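Local coordinates for discoidin-2 (Dictyostelium discoideum, PDB 2VM9), which binds galactose and N-acetylgalactosamine as a trimeric lectin and may take part in spore formation and in building the spore coat, at residues S175-T180 against N240-D245; S182-R187 against T234-G239; G204-D209 against T247-A252. One frame throughout, in Å; residues are numbered along the deposited sequence.

Contact 1: S175-T180 against N240-D245; sequences SLNSGT and NNAVYD
The side-chain amide of N177 meets the ring of Y244 with the two planes nearly perpendicular, 83° apart, ND2 lying obliquely to the ring, 3.8 Å from Y244 CD1. N177 reaches across because its CG is turned anti to the backbone N (chi1 -157°), which sets OD1 against the backbone, 3.3 Å from Y244 CA, without a hydrogen bond to Y244 N. A water 2.6 Å from N177 OD1 and 2.9 Å from A242 O bridges the two. V243 N gives a hydrogen bond of 2.8 Å to L176 O, approaching from above the carbonyl plane, 46° out of it. L176 CB and V243 CB pack at 3.9 Å, and another water links L176 N to V243 O. At the far end T180 and N240 run side by side: T180 OG1 donates to N240 OD1 at 2.5 Å, in the carbonyl plane, and a third water donates to both G179 O and N240 O. The contact flanks the carbohydrate site: Y244 and D245 both face D209 in a classic beta bulge, and N241 bonds R218. The loop 175-180 packs against the chain leading into strand 243-254, with L176 touching strand 183-190 and F235 of strand 230-237.

Contact 2: S182-R187 against T234-G239; sequences SRTIVR and TFITWG
Two antiparallel strands of the three-stranded sheet 183-190, 230-237, 216-224 meet here, in the lectin-like region. The second runs on into the carbohydrate-binding W238, which packs on R218 and on D209 of the third subunit, so the binding residues come together between subunits. R183 with T237 and I185 with F235 are the hydrogen-bonded pairs; R183 N reaches T237 O at 2.9 Å and F235 N reaches I185 O at 2.8 Å. On the face carrying these four side chains, the guanidinium of R183 lies with one face over T237 CG2, the methyl sitting 3.2 Å above its plane and toward the rim. A bend at chi3 (-69°) turns the guanidinium across toward T237 and G239, and NH2 donates to G239 O at 3.0 Å, from above that carbonyl's plane. Further along, I185 CD1 touches F235 CD2 at 3.4 Å, while the R187 and F235 side chains cross at about a right angle, R187 CG 3.7 Å from F235 CE2 and their planes 57° apart. The other face has T184 CG2 alongside I236 CG1 at 3.8 Å. R187 NH2 makes a salt bridge with D173, and its NE donates to I171 O. R183 also bonds G181 O through NE and S178 O and N241 O through NH1. These carbonyls fix its guanidinium in rotation and probably balance part of its charge; through G239 O and N241 O it holds the loop after W238.

Contact 3: G204-D209 against T247-A252; sequences GCKKVD and TFDYVA
K206 turns its CG between its own backbone N and carbonyl carbon (chi1 65°) and then runs fully extended, which lays the chain across D249 at about a right angle. NZ ends 2.7 Å from D249 OD1 in a salt bridge, on the syn side of the carboxylate and 29° out of its plane. On the way the lysine passes T247, with CE 3.5 Å from T247 CG2. T247 has that methyl anti to its backbone N, which leaves OG1 beside K207, 3.6 Å from its CD, and bonded to S170. The backbone here makes a classic beta bulge: K206 and K207 both face T247, and T247 O takes a hydrogen bond of 2.9 Å from K206 N and a weak one from K207 N. Beyond it, regular antiparallel pairing of strands 200-211 and 243-254 joins G204 N to D249 O (3.0 Å) and D249 N to G204 O (2.9 Å). Residues 207-209 pair in turn with a strand of the second subunit, carrying the sheet across the trimer interface; there D209, which binds carbohydrate, bonds Q216 of that subunit. On the opposite face from the lysine-aspartate pair, C205 CB packs at 3.7 Å against F248 CE1, and C205 SG stands above the ring face at a distance, 4.8 Å from its centroid. K206 NZ has a second carboxylate partner in E168, and D249 OD2 accepts from I203 N of the second subunit.

How the contacts relate
Contact 3 is the buried one, where a salt bridge and a cysteine-phenylalanine pair sit against the neighbouring subunits; contacts 1 and 2 are partly buried and lie farther from the centre of the chain, about 47 and 41 Å between centres against about 31 Å for contact 3. Contacts 1 and 3 share strand 243-254: D209 O accepts from Y244 N, and K207 NZ forms a salt bridge with D245 OD2. Contact 2 belongs to the other sheet and is joined to contact 1 chiefly by R183, and to contact 3 by F235 packing on F248. Regular strand pairing dominates contacts 2 and 3, while contact 1, a loop against a strand start, relies largely on bridging waters and isolated hydrogen bonds.

Contact 1: S175-T180 against N240-D245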
loop_
_atom_site.group_PDB
_atom_site.type_symbol
_atom_site.label_atom_id
_atom_site.label_comp_id
_atom_site.label_asym_id
_atom_site.label_seq_id
_atom_site.Cartn_x
_atom_site.Cartn_y
_atom_site.Cartn_z
ATOM N N SER A 175 -34.669 -21.998 -15.432
ATOM C CA SER A 175 -33.983 -23.259 -15.181
ATOM C C SER A 175 -34.409 -23.950 -13.885
ATOM O O SER A 175 -34.429 -25.192 -13.828
ATOM C CB SER A 175 -32.468 -23.032 -15.132
ATOM O OG SER A 175 -31.989 -22.848 -16.421
ATOM N N LEU A 176 -34.695 -23.162 -12.844
ATOM C CA LEU A 176 -35.098 -23.701 -11.551
ATOM C C LEU A 176 -36.575 -23.493 -11.242
ATOM O O LEU A 176 -37.025 -23.727 -10.106
ATOM C CB LEU A 176 -34.239 -23.097 -10.428
ATOM C CG LEU A 176 -32.745 -23.456 -10.442
ATOM C CD1 LEU A 176 -32.131 -22.882 -9.156
ATOM C CD2 LEU A 176 -32.488 -24.991 -10.533
ATOM N N ASN A 177 -37.324 -23.095 -12.254
ATOM C CA ASN A 177 -38.722 -22.725 -12.075
ATOM C C ASN A 177 -39.724 -23.877 -12.170
ATOM O O ASN A 177 -40.935 -23.641 -12.260
ATOM C CB ASN A 177 -39.128 -21.617 -13.049
ATOM C CG ASN A 177 -40.328 -20.840 -12.541
ATOM O OD1 ASN A 177 -40.362 -20.450 -11.361
ATOM N ND2 ASN A 177 -41.315 -20.612 -13.415
ATOM N N SER A 178 -39.229 -25.109 -12.125
ATOM C CA SER A 178 -40.103 -26.287 -12.166
ATOM C C SER A 178 -39.339 -27.471 -11.625
ATOM O O SER A 178 -38.118 -27.428 -11.529
ATOM C CB SER A 178 -40.550 -26.598 -13.611
ATOM O OG SER A 178 -39.444 -26.898 -14.453
ATOM N N GLY A 179 -40.056 -28.546 -11.308
ATOM C CA GLY A 179 -39.388 -29.773 -10.894
ATOM C C GLY A 179 -39.463 -30.092 -9.422
ATOM O O GLY A 179 -40.038 -29.348 -8.619
ATOM N N THR A 180 -38.905 -31.251 -9.091
ATOM C CA THR A 180 -38.968 -31.819 -7.757
ATOM C C THR A 180 -37.592 -32.288 -7.325
ATOM O O THR A 180 -36.793 -32.729 -8.152
ATOM C CB THR A 180 -39.997 -33.006 -7.705
ATOM O OG1 THR A 180 -40.120 -33.481 -6.367
ATOM C CG2 THR A 180 -39.601 -34.175 -8.651
ATOM N N ASN A 240 -39.985 -29.011 -3.551
ATOM C CA ASN A 240 -40.679 -28.682 -4.796
ATOM C C ASN A 240 -40.734 -27.184 -5.162
ATOM O O ASN A 240 -41.535 -26.767 -5.997
ATOM C CB ASN A 240 -42.090 -29.299 -4.807
ATOM C CG ASN A 240 -42.051 -30.811 -4.785
ATOM O OD1 ASN A 240 -41.134 -31.423 -5.304
ATOM N ND2 ASN A 240 -43.034 -31.416 -4.139
ATOM N N ASN A 241 -39.825 -26.386 -4.603
ATOM C CA ASN A 241 -39.853 -24.959 -4.889
ATOM C C ASN A 241 -39.610 -24.660 -6.344
ATOM O O ASN A 241 -38.685 -25.204 -6.937
ATOM C CB ASN A 241 -38.787 -24.231 -4.078
ATOM C CG ASN A 241 -39.109 -24.221 -2.604
ATOM O OD1 ASN A 241 -38.900 -25.211 -1.911
ATOM N ND2 ASN A 241 -39.594 -23.087 -2.121
ATOM N N ALA A 242 -40.427 -23.768 -6.885
ATOM C CA ALA A 242 -40.241 -23.234 -8.238
ATOM C C ALA A 242 -39.544 -21.887 -8.061
ATOM O O ALA A 242 -40.145 -20.916 -7.577
ATOM C CB ALA A 242 -41.599 -23.063 -8.917
ATOM N N VAL A 243 -38.270 -21.822 -8.439
ATOM C CA VAL A 243 -37.516 -20.560 -8.330
ATOM C C VAL A 243 -37.467 -19.913 -9.713
ATOM O O VAL A 243 -36.965 -20.520 -10.655
ATOM C CB VAL A 243 -36.079 -20.801 -7.815
ATOM C CG1 VAL A 243 -35.239 -19.499 -7.893
ATOM C CG2 VAL A 243 -36.109 -21.386 -6.385
ATOM N N TYR A 244 -38.022 -18.697 -9.827
ATOM C CA TYR A 244 -38.124 -17.994 -11.116
ATOM C C TYR A 244 -36.813 -17.294 -11.471
ATOM O O TYR A 244 -36.311 -17.404 -12.601
ATOM C CB TYR A 244 -39.281 -16.982 -11.030
ATOM C CG TYR A 244 -39.655 -16.339 -12.330
ATOM C CD1 TYR A 244 -40.735 -16.833 -13.064
ATOM C CD2 TYR A 244 -38.944 -15.251 -12.827
ATOM C CE1 TYR A 244 -41.111 -16.246 -14.241
ATOM C CE2 TYR A 244 -39.307 -14.656 -14.031
ATOM C CZ TYR A 244 -40.405 -15.171 -14.720
ATOM O OH TYR A 244 -40.804 -14.618 -15.915
ATOM N N ASP A 245 -36.241 -16.589 -10.496
ATOM C CA ASP A 245 -34.916 -15.979 -10.673
ATOM C C ASP A 245 -34.298 -15.685 -9.299
ATOM O O ASP A 245 -35.011 -15.564 -8.285
ATOM C CB ASP A 245 -35.027 -14.670 -11.488
ATOM C CG ASP A 245 -33.690 -14.223 -12.083
ATOM O OD1 ASP A 245 -32.764 -15.048 -12.168
ATOM O OD2 ASP A 245 -33.571 -13.037 -12.481
HETATM O O HOH W 1 -35.072 -20.365 -12.663
HETATM O O HOH W 2 -41.667 -19.212 -9.442
HETATM O O HOH W 3 -41.044 -26.766 -8.775
#

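Contact 2: S182-R187 against T234-G239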
loop_
_atom_site.group_PDB
_atom_site.type_symbol
_atom_site.label_atom_id
_atom_site.label_comp_id
_atom_site.label_asym_id
_atom_site.label_seq_id
_atom_site.Cartn_x
_atom_site.Cartn_y
_atom_site.Cartn_z
ATOM N N SER A 182 -33.747 -32.016 -5.271
ATOM C CA SER A 182 -32.599 -31.123 -5.398
ATOM C C SER A 182 -32.369 -30.785 -6.880
ATOM O O SER A 182 -32.277 -31.668 -7.741
ATOM C CB SER A 182 -31.375 -31.800 -4.798
ATOM O OG SER A 182 -30.223 -31.081 -5.136
ATOM N N ARG A 183 -32.297 -29.493 -7.161
ATOM C CA ARG A 183 -32.184 -28.993 -8.522
ATOM C C ARG A 183 -31.190 -27.840 -8.517
ATOM O O ARG A 183 -31.257 -26.963 -7.663
ATOM C CB ARG A 183 -33.561 -28.534 -9.029
ATOM C CG ARG A 183 -34.446 -29.730 -9.428
ATOM C CD ARG A 183 -35.907 -29.344 -9.525
ATOM N NE ARG A 183 -36.411 -29.052 -8.178
ATOM C CZ ARG A 183 -37.023 -27.922 -7.803
ATOM N NH1 ARG A 183 -37.304 -26.951 -8.679
ATOM N NH2 ARG A 183 -37.397 -27.782 -6.534
ATOM N N THR A 184 -30.232 -27.876 -9.437
ATOM C CA THR A 184 -29.164 -26.866 -9.404
ATOM C C THR A 184 -28.840 -26.408 -10.805
ATOM O O THR A 184 -29.041 -27.148 -11.780
ATOM C CB THR A 184 -27.854 -27.350 -8.655
ATOM O OG1 THR A 184 -27.213 -28.405 -9.395
ATOM C CG2 THR A 184 -28.140 -27.866 -7.286
ATOM N N ILE A 185 -28.383 -25.178 -10.925
ATOM C CA ILE A 185 -27.843 -24.703 -12.199
ATOM C C ILE A 185 -26.595 -23.898 -11.900
ATOM O O ILE A 185 -26.485 -23.286 -10.835
ATOM C CB ILE A 185 -28.848 -23.900 -13.012
ATOM C CG1 ILE A 185 -29.381 -22.663 -12.278
ATOM C CG2 ILE A 185 -29.978 -24.780 -13.472
ATOM C CD1 ILE A 185 -28.431 -21.418 -12.487
ATOM N N VAL A 186 -25.664 -23.918 -12.833
ATOM C CA VAL A 186 -24.402 -23.255 -12.624
ATOM C C VAL A 186 -24.360 -22.100 -13.605
ATOM O O VAL A 186 -24.663 -22.288 -14.792
ATOM C CB VAL A 186 -23.215 -24.222 -12.909
ATOM C CG1 VAL A 186 -21.924 -23.441 -13.129
ATOM C CG2 VAL A 186 -23.065 -25.194 -11.794
ATOM N N ARG A 187 -23.988 -20.927 -13.114
ATOM C CA ARG A 187 -23.649 -19.816 -13.988
ATOM C C ARG A 187 -22.170 -19.559 -13.839
ATOM O O ARG A 187 -21.692 -19.302 -12.735
ATOM C CB ARG A 187 -24.437 -18.553 -13.618
ATOM C CG ARG A 187 -25.917 -18.654 -13.917
ATOM C CD ARG A 187 -26.148 -18.762 -15.422
ATOM N NE ARG A 187 -27.545 -19.009 -15.760
ATOM C CZ ARG A 187 -28.071 -20.210 -16.012
ATOM N NH1 ARG A 187 -27.326 -21.313 -15.951
ATOM N NH2 ARG A 187 -29.356 -20.312 -16.339
ATOM N N THR A 234 -23.305 -21.601 -8.205
ATOM C CA THR A 234 -24.248 -22.683 -8.286
ATOM C C THR A 234 -25.510 -22.210 -7.553
ATOM O O THR A 234 -25.435 -21.880 -6.365
ATOM C CB THR A 234 -23.675 -23.958 -7.656
ATOM O OG1 THR A 234 -22.480 -24.344 -8.371
ATOM C CG2 THR A 234 -24.715 -25.082 -7.733
ATOM N N PHE A 235 -26.624 -22.138 -8.293
ATOM C CA PHE A 235 -27.917 -21.742 -7.732
ATOM C C PHE A 235 -28.616 -23.040 -7.396
ATOM O O PHE A 235 -28.617 -23.973 -8.206
ATOM C CB PHE A 235 -28.734 -20.963 -8.753
ATOM C CG PHE A 235 -28.161 -19.605 -9.074
ATOM C CD1 PHE A 235 -28.649 -18.479 -8.431
ATOM C CD2 PHE A 235 -27.156 -19.462 -10.037
ATOM C CE1 PHE A 235 -28.149 -17.214 -8.729
ATOM C CE2 PHE A 235 -26.619 -18.197 -10.328
ATOM C CZ PHE A 235 -27.124 -17.061 -9.676
ATOM N N ILE A 236 -29.233 -23.092 -6.223
ATOM C CA ILE A 236 -29.741 -24.355 -5.717
ATOM C C ILE A 236 -31.154 -24.167 -5.172
ATOM O O ILE A 236 -31.415 -23.187 -4.460
ATOM C CB ILE A 236 -28.828 -24.820 -4.555
ATOM C CG1 ILE A 236 -27.366 -24.929 -5.029
ATOM C CG2 ILE A 236 -29.368 -26.106 -3.917
ATOM C CD1 ILE A 236 -26.378 -25.039 -3.890
ATOM N N THR A 237 -32.048 -25.098 -5.502
ATOM C CA THR A 237 -33.273 -25.241 -4.737
ATOM C C THR A 237 -33.523 -26.732 -4.494
ATOM O O THR A 237 -32.818 -27.584 -5.021
ATOM C CB THR A 237 -34.484 -24.511 -5.427
ATOM O OG1 THR A 237 -35.571 -24.417 -4.495
ATOM C CG2 THR A 237 -34.947 -25.247 -6.701
ATOM N N TRP A 238 -34.523 -27.042 -3.683
ATOM C CA TRP A 238 -34.812 -28.437 -3.368
ATOM C C TRP A 238 -36.250 -28.487 -2.892
ATOM O O TRP A 238 -37.015 -27.525 -3.122
ATOM C CB TRP A 238 -33.769 -29.054 -2.402
ATOM C CG TRP A 238 -33.679 -28.415 -1.016
ATOM C CD1 TRP A 238 -34.136 -28.950 0.148
ATOM C CD2 TRP A 238 -33.083 -27.148 -0.672
ATOM N NE1 TRP A 238 -33.868 -28.105 1.205
ATOM C CE2 TRP A 238 -33.224 -26.989 0.728
ATOM C CE3 TRP A 238 -32.446 -26.135 -1.409
ATOM C CZ2 TRP A 238 -32.778 -25.842 1.404
ATOM C CZ3 TRP A 238 -31.980 -24.999 -0.742
ATOM C CH2 TRP A 238 -32.157 -24.857 0.665
ATOM N N GLY A 239 -36.673 -29.605 -2.308
ATOM C CA GLY A 239 -38.123 -29.831 -2.196
ATOM C C GLY A 239 -38.777 -29.574 -3.550
ATOM O O GLY A 239 -38.189 -29.873 -4.596
HETATM O O HOH W 4 -30.111 -29.120 -3.711
#

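Contact 3: G204-D209 against T247-A252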
loop_
_atom_site.group_PDB
_atom_site.type_symbol
_atom_site.label_atom_id
_atom_site.label_comp_id
_atom_site.label_asym_id
_atom_site.label_seq_id
_atom_site.Cartn_x
_atom_site.Cartn_y
_atom_site.Cartn_z
ATOM N N GLY A 204 -23.855 -12.416 -1.838
ATOM C CA GLY A 204 -25.005 -11.965 -1.070
ATOM C C GLY A 204 -26.179 -11.786 -1.997
ATOM O O GLY A 204 -26.045 -11.207 -3.077
ATOM N N CYS A 205 -27.348 -12.235 -1.563
ATOM C CA CYS A 205 -28.516 -12.204 -2.456
ATOM C C CYS A 205 -29.116 -10.782 -2.508
ATOM O O CYS A 205 -29.239 -10.105 -1.472
ATOM C CB CYS A 205 -29.545 -13.212 -1.996
ATOM S SG CYS A 205 -30.967 -13.348 -3.145
ATOM N N LYS A 206 -29.460 -10.340 -3.720
ATOM C CA LYS A 206 -30.164 -9.065 -3.898
ATOM C C LYS A 206 -31.453 -9.157 -4.701
ATOM O O LYS A 206 -32.067 -8.136 -5.026
ATOM C CB LYS A 206 -29.235 -7.982 -4.467
ATOM C CG LYS A 206 -28.730 -8.263 -5.876
ATOM C CD LYS A 206 -27.934 -7.039 -6.375
ATOM C CE LYS A 206 -27.469 -7.247 -7.783
ATOM N NZ LYS A 206 -26.498 -6.178 -8.303
ATOM N N LYS A 207 -31.876 -10.375 -5.014
ATOM C CA LYS A 207 -33.169 -10.553 -5.670
ATOM C C LYS A 207 -33.659 -11.957 -5.449
ATOM O O LYS A 207 -32.916 -12.913 -5.706
ATOM C CB LYS A 207 -33.086 -10.294 -7.187
ATOM C CG LYS A 207 -34.422 -10.627 -7.891
ATOM C CD LYS A 207 -34.212 -10.614 -9.404
ATOM C CE LYS A 207 -35.501 -10.828 -10.119
ATOM N NZ LYS A 207 -35.294 -10.855 -11.613
ATOM N N VAL A 208 -34.901 -12.065 -4.973
ATOM C CA VAL A 208 -35.593 -13.346 -4.908
ATOM C C VAL A 208 -36.883 -13.241 -5.703
ATOM O O VAL A 208 -37.676 -12.336 -5.472
ATOM C CB VAL A 208 -35.914 -13.733 -3.461
ATOM C CG1 VAL A 208 -36.917 -14.931 -3.453
ATOM C CG2 VAL A 208 -34.634 -14.048 -2.698
ATOM N N ASP A 209 -37.081 -14.160 -6.647
ATOM C CA ASP A 209 -38.356 -14.260 -7.338
ATOM C C ASP A 209 -38.618 -15.766 -7.333
ATOM O O ASP A 209 -38.067 -16.487 -8.142
ATOM C CB ASP A 209 -38.239 -13.727 -8.771
ATOM C CG ASP A 209 -39.576 -13.698 -9.506
ATOM O OD1 ASP A 209 -40.583 -14.230 -8.976
ATOM O OD2 ASP A 209 -39.614 -13.088 -10.599
ATOM N N THR A 247 -30.663 -13.361 -7.826
ATOM C CA THR A 247 -29.481 -12.566 -8.181
ATOM C C THR A 247 -28.568 -12.449 -6.974
ATOM O O THR A 247 -29.041 -12.183 -5.871
ATOM C CB THR A 247 -29.853 -11.131 -8.659
ATOM O OG1 THR A 247 -30.723 -11.211 -9.792
ATOM C CG2 THR A 247 -28.589 -10.348 -9.029
ATOM N N PHE A 248 -27.268 -12.641 -7.196
ATOM C CA PHE A 248 -26.255 -12.364 -6.167
ATOM C C PHE A 248 -25.281 -11.285 -6.616
ATOM O O PHE A 248 -24.866 -11.256 -7.786
ATOM C CB PHE A 248 -25.447 -13.626 -5.846
ATOM C CG PHE A 248 -26.253 -14.698 -5.148
ATOM C CD1 PHE A 248 -26.304 -14.736 -3.752
ATOM C CD2 PHE A 248 -26.976 -15.633 -5.884
ATOM C CE1 PHE A 248 -27.071 -15.712 -3.077
ATOM C CE2 PHE A 248 -27.746 -16.637 -5.233
ATOM C CZ PHE A 248 -27.811 -16.659 -3.836
ATOM N N ASP A 249 -24.867 -10.440 -5.670
ATOM C CA ASP A 249 -23.627 -9.689 -5.874
ATOM C C ASP A 249 -22.506 -10.564 -5.330
ATOM O O ASP A 249 -22.683 -11.278 -4.333
ATOM C CB ASP A 249 -23.657 -8.366 -5.118
ATOM C CG ASP A 249 -24.231 -7.221 -5.960
ATOM O OD1 ASP A 249 -24.411 -7.406 -7.195
ATOM O OD2 ASP A 249 -24.510 -6.150 -5.385
ATOM N N TYR A 250 -21.349 -10.510 -5.969
ATOM C CA TYR A 250 -20.186 -11.194 -5.413
ATOM C C TYR A 250 -19.036 -10.223 -5.183
ATOM O O TYR A 250 -18.917 -9.195 -5.873
ATOM C CB TYR A 250 -19.731 -12.348 -6.309
ATOM C CG TYR A 250 -18.977 -11.923 -7.569
ATOM C CD1 TYR A 250 -17.595 -11.620 -7.516
ATOM C CD2 TYR A 250 -19.628 -11.835 -8.799
ATOM C CE1 TYR A 250 -16.898 -11.230 -8.658
ATOM C CE2 TYR A 250 -18.929 -11.446 -9.976
ATOM C CZ TYR A 250 -17.559 -11.160 -9.883
ATOM O OH TYR A 250 -16.858 -10.774 -11.009
ATOM N N VAL A 251 -18.192 -10.577 -4.215
ATOM C CA VAL A 251 -16.975 -9.818 -3.920
ATOM C C VAL A 251 -15.858 -10.864 -3.889
ATOM O O VAL A 251 -15.856 -11.740 -3.030
ATOM C CB VAL A 251 -17.082 -9.047 -2.582
ATOM C CG1 VAL A 251 -15.758 -8.312 -2.266
ATOM C CG2 VAL A 251 -18.265 -8.013 -2.620
ATOM N N ALA A 252 -14.982 -10.816 -4.895
ATOM C CA ALA A 252 -13.858 -11.736 -4.980
ATOM C C ALA A 252 -12.655 -11.016 -4.380
ATOM O O ALA A 252 -12.350 -9.880 -4.783
ATOM C CB ALA A 252 -13.589 -12.102 -6.400
HETATM O O HOH W 5 -24.708 -3.821 -6.744
#